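Local coordinates for C2 domain protein (Ramazzottius varieornatus, PDB 7DF2), which binds calcium ions through a C2 domain, a β-sandwich, and probably has a calcium-dependent role in this tardigrade, at residues Y34-M45 with V118-R129; E79-G87 with I143-T151. One frame throughout, in Å; residues are numbered along the deposited sequence.

Interaction 1: Y34-M45 with V118-R129; sequences YPLITGFFRIEM and VCGKGVRKIAMR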
# COMPACT_ATOMS: atom_id res chain seq x y z
N TYR A 34 -2.69 -14.40 -14.89
CA TYR A 34 -1.55 -13.50 -14.91
C TYR A 34 -0.23 -14.27 -14.92
O TYR A 34 -0.10 -15.29 -14.25
CB TYR A 34 -1.59 -12.56 -13.69
CG TYR A 34 -2.81 -11.67 -13.64
CD1 TYR A 34 -2.98 -10.63 -14.55
CD2 TYR A 34 -3.79 -11.87 -12.68
CE1 TYR A 34 -4.10 -9.82 -14.50
CE2 TYR A 34 -4.91 -11.06 -12.62
CZ TYR A 34 -5.06 -10.03 -13.54
OH TYR A 34 -6.17 -9.22 -13.49
N PRO A 35 0.74 -13.77 -15.68
CA PRO A 35 2.00 -14.50 -15.86
C PRO A 35 2.82 -14.58 -14.59
O PRO A 35 2.82 -13.66 -13.76
CB PRO A 35 2.73 -13.68 -16.93
CG PRO A 35 2.17 -12.30 -16.79
CD PRO A 35 0.73 -12.51 -16.44
N LEU A 36 3.55 -15.68 -14.44
CA LEU A 36 4.43 -15.86 -13.30
C LEU A 36 5.71 -15.05 -13.51
O LEU A 36 6.42 -15.24 -14.50
CB LEU A 36 4.76 -17.34 -13.10
CG LEU A 36 5.53 -17.67 -11.82
CD1 LEU A 36 4.59 -17.72 -10.64
CD2 LEU A 36 6.27 -19.00 -11.99
N ILE A 37 5.99 -14.14 -12.57
CA ILE A 37 7.19 -13.32 -12.60
C ILE A 37 8.20 -13.94 -11.64
O ILE A 37 7.93 -14.07 -10.44
CB ILE A 37 6.88 -11.87 -12.20
CG1 ILE A 37 5.67 -11.35 -13.00
CG2 ILE A 37 8.11 -10.98 -12.39
CD1 ILE A 37 5.84 -11.47 -14.50
N THR A 38 9.35 -14.36 -12.17
CA THR A 38 10.36 -15.01 -11.37
C THR A 38 11.69 -14.30 -11.57
O THR A 38 11.88 -13.53 -12.52
CB THR A 38 10.50 -16.51 -11.71
OG1 THR A 38 9.19 -17.11 -11.74
CG2 THR A 38 11.32 -17.25 -10.65
N GLY A 39 12.61 -14.55 -10.65
CA GLY A 39 13.90 -13.92 -10.67
C GLY A 39 14.10 -13.17 -9.39
O GLY A 39 13.48 -13.47 -8.36
N PHE A 40 14.98 -12.18 -9.43
CA PHE A 40 15.31 -11.35 -8.28
C PHE A 40 14.97 -9.92 -8.67
O PHE A 40 15.53 -9.39 -9.63
CB PHE A 40 16.78 -11.52 -7.91
CG PHE A 40 17.19 -12.96 -7.77
CD1 PHE A 40 17.56 -13.70 -8.89
CD2 PHE A 40 17.17 -13.58 -6.53
CE1 PHE A 40 17.91 -15.03 -8.77
CE2 PHE A 40 17.52 -14.91 -6.40
CZ PHE A 40 17.90 -15.64 -7.52
N PHE A 41 14.00 -9.32 -7.98
CA PHE A 41 13.60 -7.99 -8.38
C PHE A 41 13.10 -7.22 -7.16
O PHE A 41 12.83 -7.79 -6.10
CB PHE A 41 12.53 -8.02 -9.49
CG PHE A 41 11.35 -8.92 -9.21
CD1 PHE A 41 11.43 -10.29 -9.46
CD2 PHE A 41 10.16 -8.40 -8.73
CE1 PHE A 41 10.34 -11.12 -9.22
CE2 PHE A 41 9.07 -9.22 -8.49
CZ PHE A 41 9.16 -10.59 -8.73
N ARG A 42 13.02 -5.91 -7.32
CA ARG A 42 12.66 -4.99 -6.26
C ARG A 42 11.39 -4.28 -6.68
O ARG A 42 11.23 -3.95 -7.86
CB ARG A 42 13.79 -3.98 -6.01
CG ARG A 42 13.49 -2.91 -4.95
CD ARG A 42 14.83 -2.33 -4.46
NE ARG A 42 15.60 -3.34 -3.76
CZ ARG A 42 16.91 -3.30 -3.58
NH1 ARG A 42 17.53 -4.27 -2.91
NH2 ARG A 42 17.61 -2.27 -4.05
N ILE A 43 10.47 -4.08 -5.74
CA ILE A 43 9.23 -3.36 -5.97
C ILE A 43 9.25 -2.12 -5.10
O ILE A 43 9.47 -2.21 -3.89
CB ILE A 43 8.00 -4.22 -5.63
CG1 ILE A 43 8.01 -5.52 -6.44
CG2 ILE A 43 6.70 -3.43 -5.88
CD1 ILE A 43 8.45 -6.69 -5.63
N GLU A 44 8.99 -0.96 -5.70
CA GLU A 44 8.83 0.29 -4.98
C GLU A 44 7.36 0.69 -5.03
O GLU A 44 6.73 0.62 -6.09
CB GLU A 44 9.70 1.40 -5.57
CG GLU A 44 11.19 1.05 -5.55
CD GLU A 44 12.05 2.18 -6.07
OE1 GLU A 44 11.50 3.23 -6.50
OE2 GLU A 44 13.28 2.02 -6.08
N MET A 45 6.83 1.09 -3.88
CA MET A 45 5.44 1.51 -3.75
C MET A 45 5.42 2.94 -3.24
O MET A 45 5.89 3.21 -2.13
CB MET A 45 4.68 0.58 -2.80
CG MET A 45 3.30 1.06 -2.38
SD MET A 45 2.62 -0.15 -1.21
CE MET A 45 1.12 0.71 -0.69
N VAL A 118 11.75 -9.51 -4.11
CA VAL A 118 11.38 -10.90 -4.35
C VAL A 118 12.67 -11.61 -4.75
O VAL A 118 13.34 -11.19 -5.69
CB VAL A 118 10.32 -11.04 -5.44
CG1 VAL A 118 10.14 -12.50 -5.84
CG2 VAL A 118 8.99 -10.44 -4.97
N CYS A 119 13.01 -12.68 -4.03
CA CYS A 119 14.34 -13.27 -4.17
C CYS A 119 14.25 -14.74 -4.62
O CYS A 119 14.43 -15.66 -3.82
CB CYS A 119 15.07 -13.11 -2.87
SG CYS A 119 15.25 -11.35 -2.38
N GLY A 120 13.99 -14.94 -5.90
CA GLY A 120 14.04 -16.25 -6.51
C GLY A 120 12.71 -16.97 -6.54
O GLY A 120 12.57 -17.95 -7.27
N LYS A 121 11.74 -16.51 -5.76
CA LYS A 121 10.40 -17.05 -5.85
C LYS A 121 9.72 -16.49 -7.10
O LYS A 121 10.18 -15.53 -7.72
CB LYS A 121 9.60 -16.70 -4.59
CG LYS A 121 9.31 -17.90 -3.70
CD LYS A 121 7.81 -18.17 -3.59
CE LYS A 121 7.39 -18.36 -2.14
NZ LYS A 121 6.25 -19.31 -1.96
N GLY A 122 8.61 -17.12 -7.48
CA GLY A 122 7.78 -16.65 -8.57
C GLY A 122 6.49 -16.12 -8.00
O GLY A 122 5.92 -16.70 -7.07
N VAL A 123 6.02 -14.99 -8.54
CA VAL A 123 4.74 -14.43 -8.14
C VAL A 123 3.94 -14.07 -9.38
O VAL A 123 4.49 -13.74 -10.44
CB VAL A 123 4.88 -13.19 -7.23
CG1 VAL A 123 5.55 -13.57 -5.92
CG2 VAL A 123 5.65 -12.08 -7.94
N ARG A 124 2.61 -14.13 -9.25
CA ARG A 124 1.69 -13.67 -10.27
C ARG A 124 1.00 -12.37 -9.92
O ARG A 124 0.60 -11.63 -10.82
CB ARG A 124 0.62 -14.73 -10.55
CG ARG A 124 1.19 -16.04 -11.07
CD ARG A 124 0.10 -17.05 -11.37
NE ARG A 124 0.65 -18.39 -11.57
CZ ARG A 124 1.08 -18.85 -12.74
NH1 ARG A 124 1.57 -20.08 -12.82
NH2 ARG A 124 1.04 -18.08 -13.82
N LYS A 125 0.85 -12.07 -8.63
CA LYS A 125 0.16 -10.87 -8.17
C LYS A 125 0.85 -10.36 -6.91
O LYS A 125 1.12 -11.14 -6.00
CB LYS A 125 -1.31 -11.16 -7.85
CG LYS A 125 -2.26 -10.98 -9.01
CD LYS A 125 -3.66 -10.65 -8.53
CE LYS A 125 -4.24 -11.78 -7.72
NZ LYS A 125 -5.70 -11.62 -7.59
N ILE A 126 1.10 -9.06 -6.86
CA ILE A 126 1.62 -8.42 -5.66
C ILE A 126 0.61 -7.37 -5.21
O ILE A 126 0.22 -6.51 -6.01
CB ILE A 126 3.00 -7.77 -5.91
CG1 ILE A 126 4.03 -8.86 -6.24
CG2 ILE A 126 3.45 -6.95 -4.72
CD1 ILE A 126 5.36 -8.30 -6.68
N ALA A 127 0.20 -7.44 -3.96
CA ALA A 127 -0.84 -6.56 -3.44
C ALA A 127 -0.19 -5.38 -2.72
O ALA A 127 0.48 -5.57 -1.69
CB ALA A 127 -1.76 -7.31 -2.49
N MET A 128 -0.38 -4.18 -3.25
CA MET A 128 -0.07 -2.97 -2.50
C MET A 128 -1.20 -2.77 -1.49
O MET A 128 -2.37 -2.69 -1.88
CB MET A 128 0.05 -1.78 -3.44
CG MET A 128 1.24 -1.89 -4.38
SD MET A 128 1.41 -0.43 -5.42
CE MET A 128 0.15 -0.68 -6.66
N ARG A 129 -0.86 -2.74 -0.20
CA ARG A 129 -1.85 -2.66 0.88
C ARG A 129 -1.65 -1.36 1.63
O ARG A 129 -0.52 -1.01 1.99
CB ARG A 129 -1.73 -3.85 1.85
CG ARG A 129 -2.10 -5.19 1.24
CD ARG A 129 -2.18 -6.25 2.34
NE ARG A 129 -2.52 -7.56 1.79
CZ ARG A 129 -3.76 -8.01 1.65
NH1 ARG A 129 -4.80 -7.27 2.02
NH2 ARG A 129 -3.95 -9.22 1.14
O HOH W 1 1.85 -11.16 -13.19
O HOH W 2 3.07 -17.86 -16.50
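F41 lays one ring face on V118, a CH-pi contact offset toward the ring's rim with V118 CB 3.5 Å from F41 CZ. The edge of the same ring meets I126 CD1 near its plane and, in the one of two V123 conformers described, V123 CG2 in plane. F41 CG sits between the backbone N and the carbonyl carbon (chi1 51°), which sets the ring alongside V118 with both side chains pointing the same way. Over one face of F40 comes G120 CA, 4.2 Å from the ring centroid of F40, in a second CH-pi contact. The R124 guanidinium carries L36 CB on one face and turns its edge to Y34 O; R124 NH2 donates in plane to Y34 O over 3.0 Å, a peripheral link made less certain by a second R124 conformer. A water links P35 O with R124 O.

Antiparallel hydrogen-bonded pairs flank the corner at G39, F40 and G120, where both segments leave one sheet for the other. I37 N reaches V123 O at 2.6 Å, and V118 N reaches F41 O at 2.8 Å. Between them G120 N binds G39 O from above the carbonyl plane. Beside F40, C119 is tied by a disulfide to C196.

Deeper in the sandwich the strands face each other across the core. I43 CD1 and I126 CD1 meet tip to tip at 3.6 Å, beside W188, and M45 crosses M128 with SD 3.8 Å from M128 CB.

Backbone bonds thus fix the corner while apolar packing joins the sheets.

Interaction 2: E79-G87 with I143-T151; sequences EKPNNDFGG and IDNYKCHIT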
# COMPACT_ATOMS: atom_id res chain seq x y z
N GLU A 79 3.11 -12.17 -0.81
CA GLU A 79 2.83 -13.55 -0.40
C GLU A 79 1.35 -13.89 -0.35
O GLU A 79 0.97 -15.00 -0.73
CB GLU A 79 3.46 -13.83 0.97
CG GLU A 79 4.94 -13.50 1.09
CD GLU A 79 5.48 -13.79 2.48
OE1 GLU A 79 4.75 -14.42 3.27
OE2 GLU A 79 6.62 -13.40 2.79
N LYS A 80 0.50 -12.98 0.13
CA LYS A 80 -0.92 -13.31 0.36
C LYS A 80 -1.86 -12.29 -0.29
O LYS A 80 -2.78 -11.78 0.36
CB LYS A 80 -1.18 -13.42 1.86
CG LYS A 80 -0.27 -14.41 2.58
CD LYS A 80 -0.70 -15.85 2.28
CE LYS A 80 -0.14 -16.85 3.30
NZ LYS A 80 -0.31 -18.26 2.82
N PRO A 81 -1.70 -12.02 -1.59
CA PRO A 81 -2.43 -10.89 -2.19
C PRO A 81 -3.94 -11.08 -2.23
O PRO A 81 -4.67 -10.09 -2.35
CB PRO A 81 -1.87 -10.82 -3.61
CG PRO A 81 -1.45 -12.21 -3.90
CD PRO A 81 -0.90 -12.73 -2.60
N ASN A 82 -4.43 -12.31 -2.13
CA ASN A 82 -5.86 -12.55 -2.20
C ASN A 82 -6.49 -12.72 -0.83
O ASN A 82 -7.72 -12.84 -0.74
CB ASN A 82 -6.12 -13.79 -3.05
CG ASN A 82 -5.68 -13.60 -4.48
OD1 ASN A 82 -5.95 -12.56 -5.09
ND2 ASN A 82 -4.99 -14.59 -5.02
N ASN A 83 -5.70 -12.71 0.24
CA ASN A 83 -6.23 -12.95 1.58
C ASN A 83 -6.77 -11.66 2.19
O ASN A 83 -6.44 -10.55 1.77
CB ASN A 83 -5.17 -13.54 2.49
CG ASN A 83 -4.86 -14.99 2.17
OD1 ASN A 83 -5.19 -15.47 1.10
ND2 ASN A 83 -4.24 -15.68 3.11
N ASP A 84 -7.61 -11.84 3.21
CA ASP A 84 -8.23 -10.70 3.88
C ASP A 84 -7.18 -9.81 4.53
O ASP A 84 -6.09 -10.25 4.89
CB ASP A 84 -9.20 -11.19 4.96
CG ASP A 84 -10.46 -11.78 4.40
OD1 ASP A 84 -11.20 -12.42 5.17
OD2 ASP A 84 -10.72 -11.60 3.19
N PHE A 85 -7.54 -8.53 4.69
CA PHE A 85 -6.72 -7.63 5.48
C PHE A 85 -6.63 -8.13 6.91
O PHE A 85 -7.57 -8.73 7.45
CB PHE A 85 -7.31 -6.22 5.45
CG PHE A 85 -6.84 -5.40 4.28
CD1 PHE A 85 -5.68 -4.64 4.38
CD2 PHE A 85 -7.54 -5.40 3.09
CE1 PHE A 85 -5.24 -3.88 3.32
CE2 PHE A 85 -7.10 -4.65 2.00
CZ PHE A 85 -5.95 -3.89 2.12
N GLY A 86 -5.47 -7.90 7.53
CA GLY A 86 -5.24 -8.40 8.87
C GLY A 86 -4.44 -9.69 8.87
O GLY A 86 -3.66 -9.96 7.95
N GLY A 87 -4.66 -10.52 9.90
CA GLY A 87 -3.80 -11.68 10.12
C GLY A 87 -3.79 -12.69 9.00
O GLY A 87 -2.83 -13.45 8.85
N ILE A 143 -10.85 4.31 8.73
CA ILE A 143 -11.18 5.04 7.52
C ILE A 143 -11.39 4.01 6.42
O ILE A 143 -12.51 3.84 5.94
CB ILE A 143 -10.12 6.10 7.17
CG1 ILE A 143 -10.14 7.17 8.25
CG2 ILE A 143 -10.41 6.74 5.82
CD1 ILE A 143 -8.94 8.04 8.27
N ASP A 144 -10.33 3.29 6.04
CA ASP A 144 -10.52 2.18 5.11
C ASP A 144 -9.24 1.38 4.98
O ASP A 144 -8.16 1.80 5.40
CB ASP A 144 -10.98 2.64 3.72
CG ASP A 144 -12.14 1.80 3.18
OD1 ASP A 144 -12.14 0.58 3.47
OD2 ASP A 144 -13.05 2.34 2.50
N ASN A 145 -9.40 0.19 4.39
CA ASN A 145 -8.31 -0.60 3.83
C ASN A 145 -8.35 -0.45 2.31
O ASN A 145 -9.43 -0.38 1.71
CB ASN A 145 -8.42 -2.08 4.21
CG ASN A 145 -8.30 -2.33 5.71
OD1 ASN A 145 -7.58 -1.62 6.41
ND2 ASN A 145 -8.98 -3.36 6.19
N TYR A 146 -7.18 -0.41 1.68
CA TYR A 146 -7.06 -0.22 0.24
C TYR A 146 -6.11 -1.27 -0.30
O TYR A 146 -5.03 -1.46 0.27
CB TYR A 146 -6.53 1.19 -0.09
CG TYR A 146 -7.26 2.31 0.61
CD1 TYR A 146 -6.94 2.65 1.93
CD2 TYR A 146 -8.23 3.05 -0.04
CE1 TYR A 146 -7.60 3.68 2.58
CE2 TYR A 146 -8.91 4.08 0.60
CZ TYR A 146 -8.59 4.39 1.91
OH TYR A 146 -9.27 5.42 2.55
N LYS A 147 -6.50 -1.97 -1.36
CA LYS A 147 -5.64 -2.98 -1.97
C LYS A 147 -5.67 -2.83 -3.48
O LYS A 147 -6.74 -2.78 -4.09
CB LYS A 147 -6.06 -4.40 -1.57
CG LYS A 147 -5.19 -5.50 -2.18
CD LYS A 147 -5.51 -6.86 -1.57
CE LYS A 147 -6.76 -7.47 -2.20
NZ LYS A 147 -7.10 -8.78 -1.58
N CYS A 148 -4.48 -2.80 -4.07
CA CYS A 148 -4.24 -2.61 -5.50
C CYS A 148 -3.23 -3.67 -5.92
O CYS A 148 -2.22 -3.86 -5.24
CB CYS A 148 -3.70 -1.21 -5.75
SG CYS A 148 -3.33 -0.79 -7.42
N HIS A 149 -3.49 -4.37 -7.02
CA HIS A 149 -2.59 -5.43 -7.45
C HIS A 149 -1.61 -4.99 -8.53
O HIS A 149 -1.98 -4.29 -9.47
CB HIS A 149 -3.40 -6.62 -7.96
CG HIS A 149 -4.21 -7.29 -6.90
ND1 HIS A 149 -3.65 -7.80 -5.75
CD2 HIS A 149 -5.54 -7.53 -6.81
CE1 HIS A 149 -4.60 -8.33 -5.00
NE2 HIS A 149 -5.76 -8.18 -5.62
N ILE A 150 -0.38 -5.44 -8.40
CA ILE A 150 0.61 -5.36 -9.47
C ILE A 150 0.63 -6.71 -10.16
O ILE A 150 0.75 -7.75 -9.51
CB ILE A 150 2.00 -4.99 -8.92
CG1 ILE A 150 1.97 -3.63 -8.21
CG2 ILE A 150 3.04 -5.00 -10.03
CD1 ILE A 150 3.13 -3.46 -7.23
N THR A 151 0.51 -6.70 -11.49
CA THR A 151 0.63 -7.90 -12.31
C THR A 151 1.53 -7.58 -13.49
O THR A 151 1.76 -6.42 -13.83
CB THR A 151 -0.74 -8.42 -12.78
OG1 THR A 151 -1.37 -7.43 -13.61
CG2 THR A 151 -1.65 -8.74 -11.59
O HOH W 3 -7.59 -10.15 -4.50
O HOH W 4 -7.43 -8.08 1.08
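F85 CG and N145 CG each stand anti to their own carbonyl carbon, with F85 chi1 at -87°, and the two side chains run antiparallel alongside one another. With their planes 19° apart, the F85 ring and the N145 amide stack. N145 CB lies over the middle of the ring, 3.4 Å from the F85 centroid, in a CH-pi contact, and N145 ND2 approaches F85 CB to 3.4 Å. The far edge of the ring meets the strand itself, with F85 CZ 3.2 Å from Y146 O. K147 CB touches the same end, where its side chain crosses the ring obliquely.

K147 starts with CG anti to its backbone N, then bends at chi3 (80°), which brings its ammonium group under the type I turn K80–N83. There K147 NZ donates to P81 O at 2.9 Å. A water joins K147 NZ to N83 O, and another binds both N82 OD1 and H149 NE2; N82 OD1 also takes a hydrogen bond from K125 NZ. P81 O also lies in the plane of the H149 ring at its edge, 3.2 Å from H149 CE1. R129, salt-bridged to D77, gives NH2 to K80 O and N83 O and makes a cation-pi contact with F85; the polar end of N145 pairs mainly with E175. With an alanine in place of F85, N145 CB and the R129 guanidinium would probably lose the ring they pack against, opening a gap between loop and strand.

Y146, C148 and I150 point to the interior and strand 181-190, whereas N145, K147 and H149 receive the loop. This is a connection between sheet strands folded over the outer face of a C2-domain β-sandwich.

Overall arrangement
From the N terminus, 34-45 passes from a short strand in one sheet into strand 41-51 of the other. The chain then runs through the calcium-binding residues near D63 to strand 70-77 and the loop segment 79-87. Interaction 1 closes its long loop when 118-129 returns beside the first segment, again changing sheets. Interaction 2 closes only later, when 143-151 reaches back to 79-87, so the two loops cross. They touch directly: K125 NZ lies 2.7 Å from N82 OD1, probably hydrogen-bonded, and strands 121-136 and 139-150 are sheet neighbours. Interaction 1 joins the sheets; interaction 2 fastens a loop outside one of them.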